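Local coordinates for alpha-1,2-mannosidase (Bacteroides thetaiotaomicron, PDB 2WW2), which hydrolyses alpha-mannosidic linkages with inversion of configuration, as a calcium-dependent glycoside hydrolase of family 92 from a human gut symbiont, at residues 299-304 and 313-318; 29-34 and 290-295; 333-338 and 381-386; 390-393 and 398-401. All coordinates share one frame; numbering follows the deposited sequence. Where two conformers were deposited one is given.

Contact 2 joins residues from the family 92 N-terminal and catalytic ranges across 256 positions of sequence, whereas contacts 1, 3 and 4 each close a shorter loop within the catalytic range. Helix 281-294 leads from contact 2 into strand 299-304 of contact 1, the two centres about 21 Å apart. Contacts 2 and 3, about 20 Å between centres, touch through T294 CG2 and V338 CG1 at 4.2 Å; contacts 3 and 4, about 14 Å between centres, share helix 383-393. A glycerol, probably from the crystallisation liquor, hydrogen-bonds to Y29 O in contact 2. A sodium ion lies about 10 Å from the P30 side chain.

Contact 1: residues 299-304 and 313-318; sequences REFYEF and YSPYDG
F301 and Y313 meet around one water, whose oxygen is gripped by three groups. It donates to F301 O at 2.8 Å and to E303 OE2, also at 2.8 Å, and accepts from Y313 N at 2.9 Å. The bridge supplies polar partners for two backbone atoms in a buried setting. E303 is itself well held, OE2 by F237 N and OE1 by S236 and N246, a second shell that probably holds the carboxylate that helps orient the water. Beside this polar bridge lies an apolar one. With CG anti to the backbone N (chi1 -154°), F301 directs its ring at the other segment, where Y313 O comes up to the ring edge, in plane, 3.4 Å from CE2. The same CE2 lies 4.2 Å from Y313 CD2, near the plane of the tyrosine ring, and 4.0 Å from P315 CD, the phenylalanine and proline side chains passing in opposite directions. Y313 OH bonds to N179. Just before the proline, S314 OG accepts from Y316 N in an ST turn and from D317 N in an ST motif, and G318 N closes on S314 O at 2.8 Å. The contact thus ties strand 299-304 to the loop that leaves its antiparallel neighbour 310-313; T327 of strand 326-330 packs on F301 as well, while Y316 reaches across to helix 347-364.

Contact 2: residues 29-34 and 290-295; sequences YPAVAV and CLYRTL
A chi1 of 145° in Y292, short of fully anti, swings its ring out from the helix toward A31, and chi2 of 84° sets the ring nearly square to its stem. The reach ends in a hydrogen bond: Y292 OH donates to A31 O at 2.7 Å, in the carbonyl plane and on a lone pair, with a C=O...donor angle of 121°. The acceptor in turn lies at the edge of the tyrosine ring, near its plane. A31 CB packs against the same hydroxyl at 3.5 Å. The loop presents this carbonyl just after an inverse gamma turn centred on P30, closed by a weak bond from A31 N to Y29 O. A phenylalanine in place of Y292 would probably leave the buried A31 O without this donor and the loop less firmly tied to the helix. Within the helix, C290 O takes T294 N and T294 OG1 from opposite faces of its plane. W267 of helix 256-271 meets the Y292 ring at a slant. Helix 281-294 is thereby fastened to the loop leading into strand 40-44, to which V32 is already joined through W41, while helix 632-640 covers the C290 and L291 side.

Contact 3: residues 333-338 and 381-386; sequences DTFRAV and GNNSVS
F335 and N383 form the dense half of this contact, and S386 with a water molecule the looser half. On the dense side the N383 amide stacks over one face of the F335 ring, the two planes 21° apart. The closest carbons of that stack are modelled too near to be trusted, so the tightness rests on the stacking of the planes. A chi1 of 88° puts F335 CG between the backbone N and the carbonyl carbon, and in that setting R336 CG lies over the rim of the opposite face, 3.5 Å above the plane. R336 also turns a guanidinium face against F335 CE2. The looser side holds a single bridging water, which donates to F335 O at 2.8 Å and lies 2.9 Å from S386 OG. That hydroxyl, which has Y453 OH as a direct partner, also approaches the ring obliquely, 3.4 Å from F335 CD1. The Y453 ring meets F335 as well. Chemically, the ring lies between a neutral amide and the R336 side chain, so dispersion and dipolar contacts probably dominate, the charge of R336 being shared with E450 and W332, while the water gives the buried F335 O a donor and links it to S386 OG.

Contact 4: residues 390-393 and 398-401; sequences DAWM and TVDA
W392 meets V399 and A401 with the outer rim of its six-membered ring. V399 O stands at the ring edge, in plane, 3.4 Å from CZ3, so that the polarised C-H bonds of the indole face a carbonyl oxygen. V399 CG2 touches the same CZ3 at 3.8 Å, the two side chains crossing at a slant, and A401 CB closes on CH2, also at 3.8 Å. A chi1 of -168° carries the indole out opposite its backbone N and, with chi2 at -90°, far enough from its helix to span the gap to the loop. F461, edge-to-face with the indole, and S464, both of helix 444-465, complete the first shell. Further out, W392 O accepts from Q397 NE2, which links the loop to the helix. Helix 347-364 supports V399 through I358 and takes T398 OG1 on E351 O, and helix 444-465 also sends L465 onto A401. An alanine in place of W392 would probably open a gap between V399, A401 and F461 and let the loop shift relative to the helix. D400 serves as N-cap of helix 401-413, its OD2 accepting from K403 N. The tryptophan thus bridges helix 383-393 and the capped start of helix 401-413 across the loop joining them, as in the helical hairpins of the (alpha/alpha)6 barrel, with which the six-hairpin clan of the catalytic domain is consistent.

Contact 1: residues 299-304 and 313-318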
loop_
_atom_site.group_PDB
_atom_site.type_symbol
_atom_site.label_atom_id
_atom_site.label_comp_id
_atom_site.label_asym_id
_atom_site.label_seq_id
_atom_site.Cartn_x
_atom_site.Cartn_y
_atom_site.Cartn_z
ATOM N N ARG A 299 -27.163 -24.291 -15.953
ATOM C CA ARG A 299 -27.476 -25.133 -17.105
ATOM C C ARG A 299 -28.803 -25.865 -16.923
ATOM O O ARG A 299 -29.199 -26.232 -15.792
ATOM C CB ARG A 299 -26.363 -26.158 -17.367
ATOM C CG ARG A 299 -26.327 -27.311 -16.329
ATOM C CD ARG A 299 -25.191 -28.308 -16.663
ATOM N NE ARG A 299 -23.892 -27.655 -16.484
ATOM C CZ ARG A 299 -23.187 -27.085 -17.458
ATOM N NH1 ARG A 299 -23.608 -27.113 -18.726
ATOM N NH2 ARG A 299 -22.037 -26.500 -17.165
ATOM N N GLU A 300 -29.502 -26.060 -18.040
ATOM C CA GLU A 300 -30.645 -26.980 -18.088
ATOM C C GLU A 300 -30.105 -28.362 -17.719
ATOM O O GLU A 300 -29.034 -28.747 -18.176
ATOM C CB GLU A 300 -31.248 -27.006 -19.500
ATOM C CG GLU A 300 -31.741 -25.626 -19.964
ATOM C CD GLU A 300 -31.971 -25.513 -21.469
ATOM O OE1 GLU A 300 -31.716 -26.490 -22.213
ATOM O OE2 GLU A 300 -32.385 -24.416 -21.904
ATOM N N PHE A 301 -30.830 -29.091 -16.872
ATOM C CA PHE A 301 -30.417 -30.433 -16.476
ATOM C C PHE A 301 -31.511 -31.454 -16.836
ATOM O O PHE A 301 -31.538 -32.590 -16.331
ATOM C CB PHE A 301 -30.125 -30.448 -14.974
ATOM C CG PHE A 301 -29.140 -31.504 -14.561
ATOM C CD1 PHE A 301 -27.800 -31.389 -14.905
ATOM C CD2 PHE A 301 -29.549 -32.603 -13.809
ATOM C CE1 PHE A 301 -26.878 -32.376 -14.517
ATOM C CE2 PHE A 301 -28.628 -33.572 -13.405
ATOM C CZ PHE A 301 -27.286 -33.453 -13.779
ATOM N N TYR A 302 -32.420 -31.036 -17.713
ATOM C CA TYR A 302 -33.488 -31.902 -18.182
ATOM C C TYR A 302 -33.249 -32.306 -19.633
ATOM O O TYR A 302 -32.394 -31.720 -20.351
ATOM C CB TYR A 302 -34.860 -31.225 -18.036
ATOM C CG TYR A 302 -34.979 -29.868 -18.710
ATOM C CD1 TYR A 302 -35.451 -29.750 -20.017
ATOM C CD2 TYR A 302 -34.620 -28.711 -18.036
ATOM C CE1 TYR A 302 -35.556 -28.510 -20.634
ATOM C CE2 TYR A 302 -34.722 -27.464 -18.642
ATOM C CZ TYR A 302 -35.193 -27.374 -19.930
ATOM O OH TYR A 302 -35.297 -26.138 -20.508
ATOM N N GLU A 303 -34.022 -33.290 -20.055
ATOM C CA GLU A 303 -33.857 -33.940 -21.334
ATOM C C GLU A 303 -35.261 -34.226 -21.862
ATOM O O GLU A 303 -36.243 -34.137 -21.120
ATOM C CB GLU A 303 -33.044 -35.238 -21.136
ATOM C CG GLU A 303 -31.795 -35.003 -20.250
ATOM C CD GLU A 303 -30.854 -36.203 -20.156
ATOM O OE1 GLU A 303 -30.671 -36.914 -21.158
ATOM O OE2 GLU A 303 -30.269 -36.405 -19.073
ATOM N N PHE A 304 -35.372 -34.543 -23.141
ATOM C CA PHE A 304 -36.682 -34.844 -23.694
ATOM C C PHE A 304 -36.763 -36.307 -24.056
ATOM O O PHE A 304 -35.999 -36.789 -24.887
ATOM C CB PHE A 304 -36.981 -33.952 -24.893
ATOM C CG PHE A 304 -37.095 -32.499 -24.533
ATOM C CD1 PHE A 304 -38.275 -32.003 -23.992
ATOM C CD2 PHE A 304 -36.028 -31.634 -24.726
ATOM C CE1 PHE A 304 -38.390 -30.668 -23.655
ATOM C CE2 PHE A 304 -36.126 -30.296 -24.383
ATOM C CZ PHE A 304 -37.325 -29.814 -23.840
ATOM N N TYR A 313 -32.897 -36.584 -14.568
ATOM C CA TYR A 313 -32.262 -37.277 -13.464
ATOM C C TYR A 313 -32.105 -36.262 -12.340
ATOM O O TYR A 313 -31.504 -35.206 -12.537
ATOM C CB TYR A 313 -30.868 -37.758 -13.886
ATOM C CG TYR A 313 -30.021 -38.289 -12.729
ATOM C CD1 TYR A 313 -30.244 -39.558 -12.208
ATOM C CD2 TYR A 313 -28.981 -37.529 -12.187
ATOM C CE1 TYR A 313 -29.458 -40.067 -11.168
ATOM C CE2 TYR A 313 -28.193 -38.024 -11.137
ATOM C CZ TYR A 313 -28.440 -39.287 -10.631
ATOM O OH TYR A 313 -27.658 -39.787 -9.606
ATOM N N SER A 314 -32.634 -36.563 -11.159
ATOM C CA SER A 314 -32.471 -35.634 -10.054
ATOM C C SER A 314 -31.113 -35.791 -9.385
ATOM O O SER A 314 -30.796 -36.881 -8.883
ATOM C CB SER A 314 -33.554 -35.866 -8.996
ATOM O OG SER A 314 -33.272 -35.063 -7.864
ATOM N N PRO A 315 -30.313 -34.703 -9.339
ATOM C CA PRO A 315 -29.058 -34.851 -8.620
ATOM C C PRO A 315 -29.284 -34.702 -7.125
ATOM O O PRO A 315 -28.309 -34.694 -6.374
ATOM C CB PRO A 315 -28.192 -33.695 -9.155
ATOM C CG PRO A 315 -29.193 -32.614 -9.485
ATOM C CD PRO A 315 -30.475 -33.351 -9.914
ATOM N N TYR A 316 -30.550 -34.582 -6.703
ATOM C CA TYR A 316 -30.891 -34.518 -5.281
ATOM C C TYR A 316 -31.370 -35.850 -4.706
ATOM O O TYR A 316 -31.038 -36.176 -3.562
ATOM C CB TYR A 316 -31.907 -33.396 -4.982
ATOM C CG TYR A 316 -31.341 -32.033 -5.356
ATOM C CD1 TYR A 316 -30.489 -31.356 -4.490
ATOM C CD2 TYR A 316 -31.608 -31.465 -6.600
ATOM C CE1 TYR A 316 -29.934 -30.144 -4.842
ATOM C CE2 TYR A 316 -31.069 -30.247 -6.951
ATOM C CZ TYR A 316 -30.235 -29.594 -6.064
ATOM O OH TYR A 316 -29.677 -28.392 -6.396
ATOM N N ASP A 317 -32.128 -36.625 -5.479
ATOM C CA ASP A 317 -32.613 -37.915 -4.972
ATOM C C ASP A 317 -32.271 -39.096 -5.888
ATOM O O ASP A 317 -32.574 -40.241 -5.565
ATOM C CB ASP A 317 -34.111 -37.875 -4.603
ATOM C CG ASP A 317 -35.041 -37.802 -5.811
ATOM O OD1 ASP A 317 -34.607 -37.933 -6.981
ATOM O OD2 ASP A 317 -36.249 -37.619 -5.582
ATOM N N GLY A 318 -31.639 -38.817 -7.031
ATOM C CA GLY A 318 -31.184 -39.891 -7.918
ATOM C C GLY A 318 -32.249 -40.629 -8.728
ATOM O O GLY A 318 -31.937 -41.577 -9.459
HETATM O O HOH W 1 -31.238 -35.324 -16.651
#

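Contact 2: residues 29-34 and 290-295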
loop_
_atom_site.group_PDB
_atom_site.type_symbol
_atom_site.label_atom_id
_atom_site.label_comp_id
_atom_site.label_asym_id
_atom_site.label_seq_id
_atom_site.Cartn_x
_atom_site.Cartn_y
_atom_site.Cartn_z
ATOM N N TYR A 29 -12.379 -21.037 -19.147
ATOM C CA TYR A 29 -12.392 -21.860 -20.370
ATOM C C TYR A 29 -13.330 -21.359 -21.468
ATOM O O TYR A 29 -14.409 -20.852 -21.193
ATOM C CB TYR A 29 -12.626 -23.356 -20.073
ATOM C CG TYR A 29 -13.989 -23.755 -19.512
ATOM C CD1 TYR A 29 -15.058 -24.061 -20.356
ATOM C CD2 TYR A 29 -14.188 -23.854 -18.137
ATOM C CE1 TYR A 29 -16.303 -24.481 -19.839
ATOM C CE2 TYR A 29 -15.420 -24.265 -17.604
ATOM C CZ TYR A 29 -16.466 -24.575 -18.461
ATOM O OH TYR A 29 -17.686 -24.981 -17.952
ATOM N N PRO A 30 -12.912 -21.526 -22.733
ATOM C CA PRO A 30 -13.704 -20.996 -23.853
ATOM C C PRO A 30 -14.871 -21.931 -24.213
ATOM O O PRO A 30 -14.787 -22.702 -25.158
ATOM C CB PRO A 30 -12.690 -20.914 -24.996
ATOM C CG PRO A 30 -11.693 -22.053 -24.675
ATOM C CD PRO A 30 -11.629 -22.118 -23.155
ATOM N N ALA A 31 -15.947 -21.874 -23.439
ATOM C CA ALA A 31 -17.046 -22.829 -23.560
ATOM C C ALA A 31 -17.718 -22.813 -24.942
ATOM O O ALA A 31 -18.184 -21.767 -25.433
ATOM C CB ALA A 31 -18.074 -22.560 -22.481
ATOM N N VAL A 32 -17.770 -23.986 -25.555
ATOM C CA VAL A 32 -18.546 -24.202 -26.773
ATOM C C VAL A 32 -19.901 -24.772 -26.337
ATOM O O VAL A 32 -19.978 -25.817 -25.662
ATOM C CB VAL A 32 -17.834 -25.186 -27.693
ATOM C CG1 VAL A 32 -18.687 -25.476 -28.957
ATOM C CG2 VAL A 32 -16.462 -24.627 -28.081
ATOM N N ALA A 33 -20.983 -24.074 -26.676
ATOM C CA ALA A 33 -22.272 -24.436 -26.095
ATOM C C ALA A 33 -23.409 -23.780 -26.860
ATOM O O ALA A 33 -23.175 -23.014 -27.785
ATOM C CB ALA A 33 -22.330 -23.963 -24.611
ATOM N N VAL A 34 -24.636 -24.088 -26.461
ATOM C CA VAL A 34 -25.767 -23.208 -26.758
ATOM C C VAL A 34 -26.228 -22.693 -25.399
ATOM O O VAL A 34 -25.854 -23.252 -24.374
ATOM C CB VAL A 34 -26.923 -23.905 -27.531
ATOM C CG1 VAL A 34 -26.478 -24.291 -28.940
ATOM C CG2 VAL A 34 -27.444 -25.153 -26.773
ATOM N N CYS A 290 -19.708 -10.412 -22.479
ATOM C CA CYS A 290 -20.314 -10.494 -21.140
ATOM C C CYS A 290 -21.696 -11.120 -21.208
ATOM O O CYS A 290 -22.069 -11.900 -20.323
ATOM C CB CYS A 290 -20.392 -9.101 -20.479
ATOM S SG CYS A 290 -18.787 -8.438 -20.010
ATOM N N LEU A 291 -22.469 -10.786 -22.247
ATOM C CA LEU A 291 -23.815 -11.342 -22.353
ATOM C C LEU A 291 -23.726 -12.856 -22.605
ATOM O O LEU A 291 -24.447 -13.646 -21.988
ATOM C CB LEU A 291 -24.642 -10.632 -23.452
ATOM C CG LEU A 291 -26.114 -11.055 -23.647
ATOM C CD1 LEU A 291 -26.924 -10.975 -22.309
ATOM C CD2 LEU A 291 -26.791 -10.253 -24.751
ATOM N N TYR A 292 -22.842 -13.266 -23.513
ATOM C CA TYR A 292 -22.631 -14.705 -23.744
ATOM C C TYR A 292 -22.328 -15.433 -22.439
ATOM O O TYR A 292 -22.931 -16.475 -22.141
ATOM C CB TYR A 292 -21.489 -14.900 -24.757
ATOM C CG TYR A 292 -20.600 -16.099 -24.543
ATOM C CD1 TYR A 292 -20.964 -17.354 -25.034
ATOM C CD2 TYR A 292 -19.365 -15.971 -23.905
ATOM C CE1 TYR A 292 -20.128 -18.473 -24.863
ATOM C CE2 TYR A 292 -18.519 -17.083 -23.733
ATOM C CZ TYR A 292 -18.909 -18.321 -24.226
ATOM O OH TYR A 292 -18.088 -19.414 -24.053
ATOM N N ARG A 293 -21.420 -14.863 -21.649
ATOM C CA ARG A 293 -21.008 -15.484 -20.396
ATOM C C ARG A 293 -22.220 -15.598 -19.483
ATOM O O ARG A 293 -22.384 -16.569 -18.749
ATOM C CB ARG A 293 -19.875 -14.665 -19.737
ATOM C CG ARG A 293 -19.150 -15.366 -18.593
ATOM C CD ARG A 293 -17.990 -14.527 -18.006
ATOM N NE ARG A 293 -17.361 -15.199 -16.866
ATOM C CZ ARG A 293 -16.066 -15.510 -16.789
ATOM N NH1 ARG A 293 -15.596 -16.119 -15.708
ATOM N NH2 ARG A 293 -15.233 -15.198 -17.782
ATOM N N THR A 294 -23.103 -14.608 -19.554
ATOM C CA THR A 294 -24.256 -14.580 -18.674
ATOM C C THR A 294 -25.328 -15.619 -19.049
ATOM O O THR A 294 -26.102 -16.061 -18.191
ATOM C CB THR A 294 -24.889 -13.172 -18.673
ATOM O OG1 THR A 294 -23.911 -12.209 -18.239
ATOM C CG2 THR A 294 -26.092 -13.136 -17.777
ATOM N N LEU A 295 -25.384 -16.021 -20.316
ATOM C CA LEU A 295 -26.397 -16.987 -20.754
ATOM C C LEU A 295 -25.982 -18.474 -20.646
ATOM O O LEU A 295 -26.687 -19.353 -21.141
ATOM C CB LEU A 295 -26.803 -16.714 -22.205
ATOM C CG LEU A 295 -27.295 -15.293 -22.531
ATOM C CD1 LEU A 295 -27.902 -15.286 -23.927
ATOM C CD2 LEU A 295 -28.316 -14.796 -21.487
#

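Contact 3: residues 333-338 and 381-386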
loop_
_atom_site.group_PDB
_atom_site.type_symbol
_atom_site.label_atom_id
_atom_site.label_comp_id
_atom_site.label_asym_id
_atom_site.label_seq_id
_atom_site.Cartn_x
_atom_site.Cartn_y
_atom_site.Cartn_z
ATOM N N ASP A 333 -23.828 -15.532 -5.684
ATOM C CA ASP A 333 -23.301 -14.670 -6.753
ATOM C C ASP A 333 -24.399 -14.234 -7.714
ATOM O O ASP A 333 -24.535 -13.036 -8.046
ATOM C CB ASP A 333 -22.238 -15.401 -7.572
ATOM C CG ASP A 333 -20.842 -15.228 -7.011
ATOM O OD1 ASP A 333 -20.435 -14.083 -6.706
ATOM O OD2 ASP A 333 -20.149 -16.240 -6.896
ATOM N N THR A 334 -25.171 -15.201 -8.188
ATOM C CA THR A 334 -26.037 -14.951 -9.352
ATOM C C THR A 334 -27.386 -14.262 -9.047
ATOM O O THR A 334 -28.058 -13.835 -9.962
ATOM C CB THR A 334 -26.268 -16.249 -10.162
ATOM O OG1 THR A 334 -26.944 -17.212 -9.334
ATOM C CG2 THR A 334 -24.918 -16.819 -10.651
ATOM N N PHE A 335 -27.784 -14.145 -7.776
ATOM C CA PHE A 335 -29.050 -13.446 -7.481
ATOM C C PHE A 335 -28.951 -11.952 -7.791
ATOM O O PHE A 335 -29.962 -11.294 -8.026
ATOM C CB PHE A 335 -29.477 -13.631 -6.014
ATOM C CG PHE A 335 -28.895 -12.593 -5.058
ATOM C CD1 PHE A 335 -29.478 -11.340 -4.928
ATOM C CD2 PHE A 335 -27.802 -12.901 -4.247
ATOM C CE1 PHE A 335 -28.951 -10.388 -4.030
ATOM C CE2 PHE A 335 -27.286 -11.958 -3.336
ATOM C CZ PHE A 335 -27.855 -10.702 -3.248
ATOM N N ARG A 336 -27.738 -11.420 -7.757
ATOM C CA ARG A 336 -27.520 -9.967 -7.791
ATOM C C ARG A 336 -27.881 -9.350 -9.147
ATOM O O ARG A 336 -28.494 -8.274 -9.198
ATOM C CB ARG A 336 -26.062 -9.606 -7.389
ATOM C CG ARG A 336 -25.711 -10.066 -5.944
ATOM C CD ARG A 336 -24.214 -10.103 -5.593
ATOM N NE ARG A 336 -23.988 -11.008 -4.452
ATOM C CZ ARG A 336 -24.064 -10.645 -3.171
ATOM N NH1 ARG A 336 -24.355 -9.392 -2.852
ATOM N NH2 ARG A 336 -23.858 -11.538 -2.202
ATOM N N ALA A 337 -27.496 -9.998 -10.239
ATOM C CA ALA A 337 -27.747 -9.406 -11.556
ATOM C C ALA A 337 -28.054 -10.431 -12.646
ATOM O O ALA A 337 -28.778 -10.133 -13.591
ATOM C CB ALA A 337 -26.542 -8.532 -11.981
ATOM N N VAL A 338 -27.471 -11.621 -12.543
ATOM C CA VAL A 338 -27.659 -12.650 -13.579
ATOM C C VAL A 338 -29.141 -13.084 -13.657
ATOM O O VAL A 338 -29.776 -13.034 -14.716
ATOM C CB VAL A 338 -26.727 -13.892 -13.336
ATOM C CG1 VAL A 338 -27.155 -15.064 -14.212
ATOM C CG2 VAL A 338 -25.241 -13.527 -13.617
ATOM N N GLY A 381 -25.604 -17.449 2.783
ATOM C CA GLY A 381 -26.832 -16.717 2.470
ATOM C C GLY A 381 -28.028 -17.602 2.156
ATOM O O GLY A 381 -27.906 -18.834 2.097
ATOM N N ASN A 382 -29.183 -16.965 1.943
ATOM C CA ASN A 382 -30.403 -17.661 1.555
ATOM C C ASN A 382 -30.918 -17.009 0.276
ATOM O O ASN A 382 -32.095 -16.654 0.154
ATOM C CB ASN A 382 -31.468 -17.535 2.667
ATOM C CG ASN A 382 -31.109 -18.332 3.919
ATOM O OD1 ASN A 382 -30.364 -19.338 3.877
ATOM N ND2 ASN A 382 -31.627 -17.895 5.034
ATOM N N ASN A 383 -30.028 -16.832 -0.692
ATOM C CA ASN A 383 -30.421 -16.109 -1.879
ATOM C C ASN A 383 -31.279 -16.901 -2.870
ATOM O O ASN A 383 -31.814 -16.333 -3.831
ATOM C CB ASN A 383 -29.198 -15.453 -2.520
ATOM C CG ASN A 383 -28.532 -14.478 -1.570
ATOM O OD1 ASN A 383 -27.361 -14.651 -1.180
ATOM N ND2 ASN A 383 -29.289 -13.477 -1.146
ATOM N N SER A 384 -31.439 -18.197 -2.618
ATOM C CA SER A 384 -32.489 -18.953 -3.284
ATOM C C SER A 384 -33.820 -18.173 -3.182
ATOM O O SER A 384 -34.631 -18.138 -4.122
ATOM C CB SER A 384 -32.660 -20.318 -2.619
ATOM O OG SER A 384 -32.862 -20.170 -1.212
ATOM N N VAL A 385 -34.049 -17.587 -2.012
ATOM C CA VAL A 385 -35.279 -16.841 -1.767
ATOM C C VAL A 385 -35.386 -15.649 -2.714
ATOM O O VAL A 385 -36.452 -15.338 -3.264
ATOM C CB VAL A 385 -35.311 -16.365 -0.304
ATOM C CG1 VAL A 385 -36.483 -15.444 -0.075
ATOM C CG2 VAL A 385 -35.360 -17.607 0.636
ATOM N N SER A 386 -34.268 -14.986 -2.931
ATOM C CA SER A 386 -34.258 -13.823 -3.810
ATOM C C SER A 386 -34.695 -14.182 -5.237
ATOM O O SER A 386 -35.493 -13.468 -5.847
ATOM C CB SER A 386 -32.864 -13.179 -3.829
ATOM O OG SER A 386 -32.822 -12.142 -4.807
HETATM O O HOH W 2 -32.471 -12.464 -7.673
#

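Contact 4: residues 390-393 and 398-401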
loop_
_atom_site.group_PDB
_atom_site.type_symbol
_atom_site.label_atom_id
_atom_site.label_comp_id
_atom_site.label_asym_id
_atom_site.label_seq_id
_atom_site.Cartn_x
_atom_site.Cartn_y
_atom_site.Cartn_z
ATOM N N ASP A 390 -37.869 -12.187 -6.413
ATOM C CA ASP A 390 -37.634 -11.219 -7.480
ATOM C C ASP A 390 -38.507 -11.573 -8.688
ATOM O O ASP A 390 -39.163 -10.687 -9.291
ATOM C CB ASP A 390 -36.151 -11.157 -7.874
ATOM C CG ASP A 390 -35.870 -10.068 -8.901
ATOM O OD1 ASP A 390 -36.122 -8.874 -8.588
ATOM O OD2 ASP A 390 -35.415 -10.399 -10.025
ATOM N N ALA A 391 -38.536 -12.864 -9.041
ATOM C CA ALA A 391 -39.345 -13.318 -10.178
ATOM C C ALA A 391 -40.817 -13.085 -9.900
ATOM O O ALA A 391 -41.539 -12.544 -10.738
ATOM C CB ALA A 391 -39.089 -14.790 -10.473
ATOM N N TRP A 392 -41.255 -13.455 -8.704
ATOM C CA TRP A 392 -42.667 -13.342 -8.351
ATOM C C TRP A 392 -43.152 -11.899 -8.482
ATOM O O TRP A 392 -44.265 -11.649 -8.971
ATOM C CB TRP A 392 -42.882 -13.841 -6.924
ATOM C CG TRP A 392 -44.328 -14.038 -6.560
ATOM C CD1 TRP A 392 -45.166 -13.116 -6.007
ATOM C CD2 TRP A 392 -45.099 -15.238 -6.715
ATOM N NE1 TRP A 392 -46.410 -13.666 -5.803
ATOM C CE2 TRP A 392 -46.392 -14.970 -6.226
ATOM C CE3 TRP A 392 -44.815 -16.513 -7.209
ATOM C CZ2 TRP A 392 -47.417 -15.928 -6.243
ATOM C CZ3 TRP A 392 -45.829 -17.470 -7.219
ATOM C CH2 TRP A 392 -47.108 -17.171 -6.733
ATOM N N MET A 393 -42.323 -10.953 -8.043
ATOM C CA MET A 393 -42.751 -9.556 -8.017
ATOM C C MET A 393 -42.750 -8.949 -9.409
ATOM O O MET A 393 -43.239 -7.840 -9.606
ATOM C CB MET A 393 -41.880 -8.735 -7.078
ATOM C CG MET A 393 -41.957 -9.206 -5.638
ATOM S SD MET A 393 -43.654 -9.323 -5.039
ATOM C CE MET A 393 -43.378 -10.156 -3.499
ATOM N N THR A 398 -44.699 -19.297 -11.518
ATOM C CA THR A 398 -44.923 -20.670 -11.953
ATOM C C THR A 398 -44.975 -21.634 -10.773
ATOM O O THR A 398 -45.473 -22.735 -10.900
ATOM C CB THR A 398 -43.826 -21.140 -12.917
ATOM O OG1 THR A 398 -42.539 -20.985 -12.305
ATOM C CG2 THR A 398 -43.861 -20.293 -14.190
ATOM N N VAL A 399 -44.426 -21.234 -9.638
ATOM C CA VAL A 399 -44.479 -22.069 -8.445
ATOM C C VAL A 399 -45.782 -21.827 -7.679
ATOM O O VAL A 399 -46.435 -20.788 -7.837
ATOM C CB VAL A 399 -43.274 -21.799 -7.527
ATOM C CG1 VAL A 399 -41.955 -22.091 -8.274
ATOM C CG2 VAL A 399 -43.291 -20.339 -7.034
ATOM N N ASP A 400 -46.157 -22.791 -6.851
ATOM C CA ASP A 400 -47.288 -22.629 -5.966
ATOM C C ASP A 400 -46.899 -21.716 -4.794
ATOM O O ASP A 400 -45.903 -21.960 -4.113
ATOM C CB ASP A 400 -47.714 -23.987 -5.433
ATOM C CG ASP A 400 -48.814 -23.875 -4.413
ATOM O OD1 ASP A 400 -49.978 -23.686 -4.824
ATOM O OD2 ASP A 400 -48.521 -23.949 -3.205
ATOM N N ALA A 401 -47.690 -20.673 -4.565
ATOM C CA ALA A 401 -47.382 -19.674 -3.551
ATOM C C ALA A 401 -47.153 -20.278 -2.168
ATOM O O ALA A 401 -46.191 -19.931 -1.481
ATOM C CB ALA A 401 -48.505 -18.616 -3.482
#